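PDB 3W20: prolyl 4-hydroxylase alpha subunit Fe(2+) 2OG dioxygenase domain-containing protein from Burkholderia ambifaria, which probably catalyses the metal- and 2-oxoglutarate-dependent oxidation of N-substituted L-amino acids, with zinc occupying the metal site in this crystal. Local coordinates for residues V43-G46 against E47-A50; K231-P234 against G235-T238; T110-V113 against R114-D118; P200-R203 against A204-D207. All coordinates share one frame; numbering follows the deposited sequence.

Contact 1: V43-G46 against E47-A50; sequences VPDG and ERDA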
loop_
_atom_site.group_PDB
_atom_site.type_symbol
_atom_site.label_atom_id
_atom_site.label_comp_id
_atom_site.label_asym_id
_atom_site.label_seq_id
_atom_site.Cartn_x
_atom_site.Cartn_y
_atom_site.Cartn_z
ATOM N N VAL A 43 5.560 3.792 -33.391
ATOM C CA VAL A 43 4.153 4.045 -33.750
ATOM C C VAL A 43 4.087 4.953 -34.989
ATOM O O VAL A 43 4.685 6.059 -34.985
ATOM C CB VAL A 43 3.400 4.774 -32.640
ATOM C CG1 VAL A 43 1.927 5.002 -33.065
ATOM C CG2 VAL A 43 3.469 4.006 -31.327
ATOM N N PRO A 44 3.438 4.493 -36.073
ATOM C CA PRO A 44 3.453 5.361 -37.275
ATOM C C PRO A 44 2.517 6.545 -37.197
ATOM O O PRO A 44 1.627 6.573 -36.368
ATOM C CB PRO A 44 2.957 4.447 -38.391
ATOM C CG PRO A 44 2.120 3.440 -37.719
ATOM C CD PRO A 44 2.760 3.209 -36.335
ATOM N N ASP A 45 2.733 7.516 -38.076
ATOM C CA ASP A 45 1.918 8.710 -38.062
ATOM C C ASP A 45 0.423 8.366 -38.205
ATOM O O ASP A 45 0.039 7.451 -38.945
ATOM C CB ASP A 45 2.364 9.679 -39.146
ATOM C CG ASP A 45 1.813 11.093 -38.930
ATOM O OD1 ASP A 45 1.235 11.438 -37.839
ATOM O OD2 ASP A 45 1.946 11.861 -39.887
ATOM N N GLY A 46 -0.401 9.101 -37.472
ATOM C CA GLY A 46 -1.809 8.863 -37.502
ATOM C C GLY A 46 -2.254 7.896 -36.439
ATOM O O GLY A 46 -3.429 7.849 -36.120
ATOM N N GLU A 47 -1.341 7.112 -35.877
ATOM C CA GLU A 47 -1.763 6.088 -34.914
ATOM C C GLU A 47 -1.385 6.474 -33.467
ATOM O O GLU A 47 -1.714 5.746 -32.524
ATOM C CB GLU A 47 -1.239 4.701 -35.320
ATOM C CG GLU A 47 -1.893 4.131 -36.585
ATOM C CD GLU A 47 -1.318 2.771 -37.009
ATOM O OE1 GLU A 47 -0.749 2.048 -36.148
ATOM O OE2 GLU A 47 -1.422 2.398 -38.211
ATOM N N ARG A 48 -0.741 7.641 -33.301
ATOM C CA ARG A 48 -0.226 8.069 -31.998
ATOM C C ARG A 48 -1.262 8.315 -30.957
ATOM O O ARG A 48 -1.067 7.948 -29.807
ATOM C CB ARG A 48 0.644 9.307 -32.099
ATOM C CG ARG A 48 2.079 8.940 -32.455
ATOM C CD ARG A 48 2.397 9.490 -33.795
ATOM N NE ARG A 48 3.376 8.723 -34.530
ATOM C CZ ARG A 48 4.171 9.329 -35.386
ATOM N NH1 ARG A 48 4.050 10.642 -35.513
ATOM N NH2 ARG A 48 5.023 8.673 -36.131
ATOM N N ASP A 49 -2.345 8.992 -31.356
ATOM C CA ASP A 49 -3.466 9.231 -30.450
ATOM C C ASP A 49 -4.070 7.974 -29.827
ATOM O O ASP A 49 -4.412 7.980 -28.646
ATOM C CB ASP A 49 -4.554 10.070 -31.172
ATOM C CG ASP A 49 -4.248 11.546 -31.157
ATOM O OD1 ASP A 49 -3.397 11.980 -30.354
ATOM O OD2 ASP A 49 -4.849 12.277 -31.967
ATOM N N ALA A 50 -4.177 6.902 -30.598
ATOM C CA ALA A 50 -4.763 5.637 -30.138
ATOM C C ALA A 50 -3.999 5.053 -28.924
ATOM O O ALA A 50 -4.609 4.408 -28.066
ATOM C CB ALA A 50 -4.853 4.598 -31.277
#

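Contact 2: K231-P234 against G235-T238; sequences KPQP and GQLT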
loop_
_atom_site.group_PDB
_atom_site.type_symbol
_atom_site.label_atom_id
_atom_site.label_comp_id
_atom_site.label_asym_id
_atom_site.label_seq_id
_atom_site.Cartn_x
_atom_site.Cartn_y
_atom_site.Cartn_z
ATOM N N LYS A 231 16.453 14.007 -29.015
ATOM C CA LYS A 231 15.224 14.752 -29.282
ATOM C C LYS A 231 14.212 13.745 -29.806
ATOM O O LYS A 231 13.981 13.646 -31.026
ATOM C CB LYS A 231 15.467 15.817 -30.390
ATOM C CG LYS A 231 16.498 16.913 -30.118
ATOM C CD LYS A 231 16.052 17.938 -29.093
ATOM C CE LYS A 231 16.869 19.247 -29.265
ATOM N NZ LYS A 231 16.525 20.319 -28.301
ATOM N N PRO A 232 13.641 12.921 -28.930
ATOM C CA PRO A 232 12.727 11.872 -29.400
ATOM C C PRO A 232 11.460 12.570 -29.996
ATOM O O PRO A 232 10.983 13.591 -29.440
ATOM C CB PRO A 232 12.388 11.077 -28.118
ATOM C CG PRO A 232 13.384 11.482 -27.116
ATOM C CD PRO A 232 13.840 12.893 -27.473
ATOM N N GLN A 233 10.960 12.011 -31.070
ATOM C CA GLN A 233 9.816 12.578 -31.804
ATOM C C GLN A 233 8.572 11.781 -31.507
ATOM O O GLN A 233 8.632 10.598 -31.158
ATOM C CB GLN A 233 10.104 12.534 -33.307
ATOM C CG GLN A 233 11.393 13.308 -33.680
ATOM C CD GLN A 233 11.240 14.775 -33.308
ATOM O OE1 GLN A 233 11.962 15.347 -32.464
ATOM N NE2 GLN A 233 10.237 15.382 -33.885
ATOM N N PRO A 234 7.393 12.408 -31.704
ATOM C CA PRO A 234 6.181 11.545 -31.711
ATOM C C PRO A 234 6.315 10.194 -32.429
ATOM O O PRO A 234 6.766 10.110 -33.587
ATOM C CB PRO A 234 5.085 12.456 -32.353
ATOM C CG PRO A 234 5.562 13.825 -31.974
ATOM C CD PRO A 234 7.079 13.813 -32.046
ATOM N N GLY A 235 5.989 9.105 -31.690
ATOM C CA GLY A 235 5.964 7.754 -32.242
ATOM C C GLY A 235 7.257 7.024 -31.860
ATOM O O GLY A 235 7.358 5.810 -32.015
ATOM N N GLN A 236 8.236 7.769 -31.357
ATOM C CA GLN A 236 9.541 7.143 -30.940
ATOM C C GLN A 236 9.520 6.669 -29.473
ATOM O O GLN A 236 9.025 7.363 -28.607
ATOM C CB GLN A 236 10.773 8.026 -31.250
ATOM C CG GLN A 236 10.962 8.337 -32.743
ATOM C CD GLN A 236 12.249 9.141 -32.991
ATOM O OE1 GLN A 236 12.555 10.092 -32.284
ATOM N NE2 GLN A 236 13.024 8.699 -33.966
ATOM N N LEU A 237 10.108 5.489 -29.246
ATOM C CA LEU A 237 10.267 4.938 -27.892
ATOM C C LEU A 237 11.744 5.144 -27.561
ATOM O O LEU A 237 12.604 4.720 -28.323
ATOM C CB LEU A 237 10.022 3.444 -27.953
ATOM C CG LEU A 237 10.275 2.671 -26.635
ATOM C CD1 LEU A 237 9.361 3.130 -25.470
ATOM C CD2 LEU A 237 10.050 1.181 -26.961
ATOM N N THR A 238 12.002 5.761 -26.413
ATOM C CA THR A 238 13.358 5.958 -25.971
ATOM C C THR A 238 13.619 4.993 -24.781
ATOM O O THR A 238 12.852 5.048 -23.816
ATOM C CB THR A 238 13.506 7.386 -25.504
ATOM O OG1 THR A 238 13.296 8.221 -26.657
ATOM C CG2 THR A 238 14.955 7.677 -25.071
#

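Contact 3: T110-V113 against R114-D118; sequences TRFV and RLFSD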
loop_
_atom_site.group_PDB
_atom_site.type_symbol
_atom_site.label_atom_id
_atom_site.label_comp_id
_atom_site.label_asym_id
_atom_site.label_seq_id
_atom_site.Cartn_x
_atom_site.Cartn_y
_atom_site.Cartn_z
ATOM N N THR A 110 -3.040 -2.141 -21.663
ATOM C CA THR A 110 -2.668 -1.113 -22.607
ATOM C C THR A 110 -1.688 -1.605 -23.647
ATOM O O THR A 110 -0.866 -2.479 -23.372
ATOM C CB THR A 110 -2.114 0.171 -21.931
ATOM O OG1 THR A 110 -0.855 -0.112 -21.355
ATOM C CG2 THR A 110 -3.019 0.679 -20.870
ATOM N N ARG A 111 -1.757 -1.047 -24.860
ATOM C CA ARG A 111 -0.781 -1.383 -25.866
ATOM C C ARG A 111 0.644 -1.076 -25.454
ATOM O O ARG A 111 1.598 -1.858 -25.709
ATOM C CB ARG A 111 -1.083 -0.641 -27.127
ATOM C CG ARG A 111 -0.521 -1.471 -28.224
ATOM C CD ARG A 111 -1.214 -1.130 -29.493
ATOM N NE ARG A 111 -0.355 -1.561 -30.597
ATOM C CZ ARG A 111 -0.601 -1.273 -31.860
ATOM N NH1 ARG A 111 -1.657 -0.519 -32.151
ATOM N NH2 ARG A 111 0.215 -1.682 -32.799
ATOM N N PHE A 112 0.775 0.033 -24.739
ATOM C CA PHE A 112 2.077 0.442 -24.219
ATOM C C PHE A 112 2.678 -0.607 -23.274
ATOM O O PHE A 112 3.835 -0.956 -23.433
ATOM C CB PHE A 112 1.998 1.839 -23.548
ATOM C CG PHE A 112 3.335 2.298 -23.010
ATOM C CD1 PHE A 112 4.367 2.585 -23.868
ATOM C CD2 PHE A 112 3.567 2.379 -21.649
ATOM C CE1 PHE A 112 5.627 2.983 -23.360
ATOM C CE2 PHE A 112 4.821 2.764 -21.137
ATOM C CZ PHE A 112 5.841 3.053 -21.983
ATOM N N VAL A 113 1.920 -1.071 -22.287
ATOM C CA VAL A 113 2.451 -2.035 -21.281
ATOM C C VAL A 113 2.663 -3.362 -22.016
ATOM O O VAL A 113 3.702 -3.977 -21.859
ATOM C CB VAL A 113 1.551 -2.159 -20.055
ATOM C CG1 VAL A 113 1.989 -3.319 -19.126
ATOM C CG2 VAL A 113 1.592 -0.901 -19.239
ATOM N N ARG A 114 1.722 -3.714 -22.908
ATOM C CA ARG A 114 1.840 -4.962 -23.658
ATOM C C ARG A 114 3.093 -4.989 -24.568
ATOM O O ARG A 114 3.658 -6.048 -24.828
ATOM C CB ARG A 114 0.564 -5.236 -24.456
ATOM C CG ARG A 114 -0.585 -5.735 -23.615
ATOM C CD ARG A 114 -1.815 -5.890 -24.507
ATOM N NE ARG A 114 -2.907 -6.316 -23.644
ATOM C CZ ARG A 114 -3.304 -7.579 -23.475
ATOM N NH1 ARG A 114 -2.760 -8.578 -24.176
ATOM N NH2 ARG A 114 -4.265 -7.832 -22.594
ATOM N N LEU A 115 3.573 -3.836 -25.013
ATOM C CA LEU A 115 4.842 -3.792 -25.728
ATOM C C LEU A 115 5.940 -4.544 -25.007
ATOM O O LEU A 115 6.620 -5.396 -25.570
ATOM C CB LEU A 115 5.242 -2.335 -26.007
ATOM C CG LEU A 115 6.024 -1.913 -27.209
ATOM C CD1 LEU A 115 5.342 -2.398 -28.488
ATOM C CD2 LEU A 115 6.042 -0.394 -27.121
ATOM N N PHE A 116 6.072 -4.283 -23.708
ATOM C CA PHE A 116 7.032 -4.971 -22.915
ATOM C C PHE A 116 6.593 -6.309 -22.406
ATOM O O PHE A 116 7.416 -7.234 -22.404
ATOM C CB PHE A 116 7.384 -4.037 -21.714
ATOM C CG PHE A 116 7.885 -2.718 -22.176
ATOM C CD1 PHE A 116 9.217 -2.604 -22.568
ATOM C CD2 PHE A 116 7.039 -1.638 -22.330
ATOM C CE1 PHE A 116 9.717 -1.379 -23.014
ATOM C CE2 PHE A 116 7.526 -0.411 -22.777
ATOM C CZ PHE A 116 8.846 -0.287 -23.137
ATOM N N SER A 117 5.326 -6.480 -21.975
ATOM C CA SER A 117 4.954 -7.828 -21.484
ATOM C C SER A 117 5.145 -8.902 -22.587
ATOM O O SER A 117 5.639 -10.001 -22.352
ATOM C CB SER A 117 3.540 -7.874 -20.865
ATOM O OG SER A 117 2.511 -7.314 -21.632
ATOM N N ASP A 118 4.778 -8.542 -23.809
ATOM C CA ASP A 118 4.961 -9.412 -24.953
ATOM C C ASP A 118 6.400 -9.620 -25.321
ATOM O O ASP A 118 6.812 -10.742 -25.579
ATOM C CB ASP A 118 4.214 -8.868 -26.188
ATOM C CG ASP A 118 2.708 -8.893 -26.019
ATOM O OD1 ASP A 118 2.194 -9.533 -25.095
ATOM O OD2 ASP A 118 2.018 -8.217 -26.760
#

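Contact 4: P200-R203 against A204-D207; sequences PESR and AALD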
loop_
_atom_site.group_PDB
_atom_site.type_symbol
_atom_site.label_atom_id
_atom_site.label_comp_id
_atom_site.label_asym_id
_atom_site.label_seq_id
_atom_site.Cartn_x
_atom_site.Cartn_y
_atom_site.Cartn_z
ATOM N N PRO A 200 25.227 9.209 -10.123
ATOM C CA PRO A 200 25.234 9.535 -8.699
ATOM C C PRO A 200 24.998 8.269 -7.855
ATOM O O PRO A 200 24.228 7.406 -8.267
ATOM C CB PRO A 200 24.039 10.488 -8.558
ATOM C CG PRO A 200 23.839 11.035 -9.908
ATOM C CD PRO A 200 24.209 9.953 -10.882
ATOM N N GLU A 201 25.726 8.131 -6.740
ATOM C CA GLU A 201 25.671 6.909 -5.954
ATOM C C GLU A 201 24.464 6.769 -5.005
ATOM O O GLU A 201 24.222 5.684 -4.498
ATOM C CB GLU A 201 26.984 6.706 -5.176
ATOM C CG GLU A 201 28.212 6.488 -6.071
ATOM C CD GLU A 201 29.530 6.762 -5.310
ATOM O OE1 GLU A 201 29.467 7.231 -4.146
ATOM O OE2 GLU A 201 30.624 6.529 -5.862
ATOM N N SER A 202 23.637 7.794 -4.845
ATOM C CA SER A 202 22.591 7.682 -3.843
ATOM C C SER A 202 21.638 8.837 -3.983
ATOM O O SER A 202 21.933 9.846 -4.706
ATOM C CB SER A 202 23.231 7.676 -2.432
ATOM O OG SER A 202 23.734 9.009 -2.176
ATOM N N ARG A 203 20.492 8.743 -3.271
ATOM C CA ARG A 203 19.569 9.855 -3.233
ATOM C C ARG A 203 20.257 11.092 -2.551
ATOM O O ARG A 203 20.063 12.205 -3.032
ATOM C CB ARG A 203 18.264 9.500 -2.522
ATOM C CG ARG A 203 17.337 10.716 -2.428
ATOM C CD ARG A 203 16.870 11.258 -3.761
ATOM N NE ARG A 203 16.121 10.225 -4.415
ATOM C CZ ARG A 203 15.576 10.359 -5.590
ATOM N NH1 ARG A 203 15.590 11.588 -6.207
ATOM N NH2 ARG A 203 15.058 9.277 -6.160
ATOM N N ALA A 204 21.013 10.887 -1.495
ATOM C CA ALA A 204 21.726 11.977 -0.832
ATOM C C ALA A 204 22.682 12.691 -1.850
ATOM O O ALA A 204 22.781 13.925 -1.848
ATOM C CB ALA A 204 22.496 11.429 0.333
ATOM N N ALA A 205 23.400 11.924 -2.664
ATOM C CA ALA A 205 24.246 12.514 -3.710
ATOM C C ALA A 205 23.442 13.339 -4.688
ATOM O O ALA A 205 23.866 14.446 -5.005
ATOM C CB ALA A 205 25.119 11.461 -4.417
ATOM N N LEU A 206 22.247 12.875 -5.119
ATOM C CA LEU A 206 21.446 13.690 -6.037
ATOM C C LEU A 206 20.965 14.944 -5.336
ATOM O O LEU A 206 20.892 16.025 -5.968
ATOM C CB LEU A 206 20.164 12.999 -6.481
ATOM C CG LEU A 206 20.276 11.938 -7.517
ATOM C CD1 LEU A 206 18.917 11.270 -7.538
ATOM C CD2 LEU A 206 20.565 12.634 -8.839
ATOM N N ASP A 207 20.635 14.765 -4.054
ATOM C CA ASP A 207 20.024 15.842 -3.247
ATOM C C ASP A 207 21.109 16.905 -3.094
ATOM O O ASP A 207 20.789 18.081 -3.147
ATOM C CB ASP A 207 19.608 15.330 -1.866
ATOM C CG ASP A 207 18.225 14.671 -1.852
ATOM O OD1 ASP A 207 17.516 14.798 -2.864
ATOM O OD2 ASP A 207 17.867 14.043 -0.835
#

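Contact 1: V43-G46 against E47-A50
A type II beta turn from P44 to E47 leads into the short helix 48-52, and its 4-to-1 bond runs from E47 N to P44 O (3.1 Å). P44 opens the turn and supplies the acceptor, while D45 and G46 are the corners. The second corner has a positive phi of 92°, where a CB would jam against the preceding carbonyl oxygen, which explains G46. R48 folds back over the turn and grips a single atom side-on: NH2 and NE both donate to V43 O, at 2.9 and 3.0 Å. The oxygen lies in the guanidinium plane; NH2 meets it in the carbonyl plane, whereas NE arrives from above that plane. A bend at chi2 (115°) brings the group round. D45 CA sits 3.5 Å above the guanidinium, over its centre, and D45 OD1 makes a long salt bridge to R48 NH1, well off the guanidinium plane and so purely a matter of charge. The extended chain of E47 passes obliquely across the ring of P44, OE1 lying 3.6 Å from P44 CG. V43 CG1 packs on the backbone carbon of E47. The turn follows strand 37-41, and the backbone of V43 is hydrogen-bonded to G235, at the start of strand 236-241.

Contact 2: K231-P234 against G235-T238
Q236 reaches back across a type II beta turn to take the backbone N-H of Q233 on its side-chain oxygen, OE1 lying 2.8 Å from Q233 N at a fairly straight N-H...O angle of 158°. The turn itself closes in the other direction, Q236 N donating to Q233 O at 2.9 Å, so that the two glutamines are joined by a pair of bonds. Two torsions aim the amide: with chi1 at -61° CG lies opposite the carbonyl carbon, and an extended chi2 carries OE1 out beside Q233, where the donor stands 27° from the plane of the amide carbonyl. The side chains of Q233 and Q236 run side by side in the same direction, and Q233 CB touches OE1 at 3.6 Å. A glutamine fits position 236 because the other end of its amide, NE2, donates to D41 OD1 and thereby fixes the flip. P234, its phi restricted by the ring, takes the first corner, and G235 the second, with a positive phi that would press a CB into P234 O. Further along the strand, T238 OG1 nestles against the ring of P232, 3.3 Å from CG. P232 stands about 5 Å, side chain to side chain, from R255, a 2-oxoglutarate-binding residue. P232 and T238 also rest on F181 of strand 178-185, while V39 of strand 37-41 meets Q236 and T238; strand 236-241 lies between these two antiparallel neighbours.

Contact 3: T110-V113 against R114-D118
The backbone carries the first turns of helix 111-120 through i to i+4 bonds, R114 N to T110 O and L115 N to R111 O both at 2.9 Å, and S117 N to V113 O at 3.0 Å. T110 occupies the N-cap: OG1 accepts from V113 N at 3.1 Å, tying up an amide that has no preceding turn to pair with. A threonine suits the place because its hydroxyl can reach that amide while also bonding to L107 O, and a further amide of this first turn, R111 N, is taken by D54. One turn apart on the buried side, F112 and F116 form a T-shaped pair. The edge of F116 meets the face of F112, with centroids 5.6 Å apart and planes at 79°, and F116 CE2 comes within 3.9 Å of F112 CE1. The two rings leave the backbone differently: F112 has CG anti to N (chi1 -179°), whereas F116 has it opposite the carbonyl carbon (chi1 -57°), and with these torsions the rings meet at a steep angle. R114 is extended from CG to NE, and its aliphatic part runs beside T110 O, 3.3 Å from CG. Helices packed against the outside of a sheet are a common buttress of the double-stranded beta-helix fold, and here F112 and F116 make that packing on L260 of strand 255-265, the strand that also carries R255 and T257, 2-oxoglutarate-binding residues.

Contact 4: P200-R203 against A204-D207
R203 O receives the backbone N-H of D207 at 2.8 Å, an ordinary helical bond, and the carboxylate carbon of D207 lies near the same oxygen. One residue earlier L206 N donates to S202 O at 3.1 Å. The side chain of S202 adds a bond of its own, OG accepting from A205 N at 3.0 Å and 166°. Its chi1 of 71° sets OG between the backbone N and the carbonyl carbon, turned toward the amide of A205 in the first turn. S202 is thus the N-cap of helix 203-216, and serine is apt there, being short enough to bend its oxygen back onto the amide three residues on. Just before the cap, P200 closes an apolar contact over the helix start: its CG meets L206 CD2 at 3.8 Å, and its CB approaches the methyl of A205. The helix begins close to the metal centre of this double-stranded beta-helix enzyme, with the side chain of L206 about 5 Å from that of H155, which binds zinc together with D157 and H246. The other methyl of L206, CD1, lies over a face of the R203 guanidinium, 3.6 Å above its plane and toward the rim. Bends at chi2 and chi3 fold R203 so that its methylenes pass D207, CD standing 3.7 Å from OD1. The charged groups themselves do not pair: R203 NE donates to Y161 O, while D207 OD2 forms a salt bridge with R163 NE.

From the N terminus, contact 1 comes first, its turn closing the passage from strand 37-41 to helix 48-52. Contact 3 follows on helix 111-120, then contact 4 at the start of helix 203-216, and finally contact 2, which closes the loop from strand 227-230 into strand 236-241. They lie in series; none nests in or crosses another. In space contacts 1 and 2 touch, the residue ahead of one type II turn meeting G235 of the other, and R48 packing on P234 O. Contact 2 also meets contact 3, where L237 packs on F112 and F116. Contact 4 stands apart across the chain's centre, nearest atoms about 17 Å from contact 2.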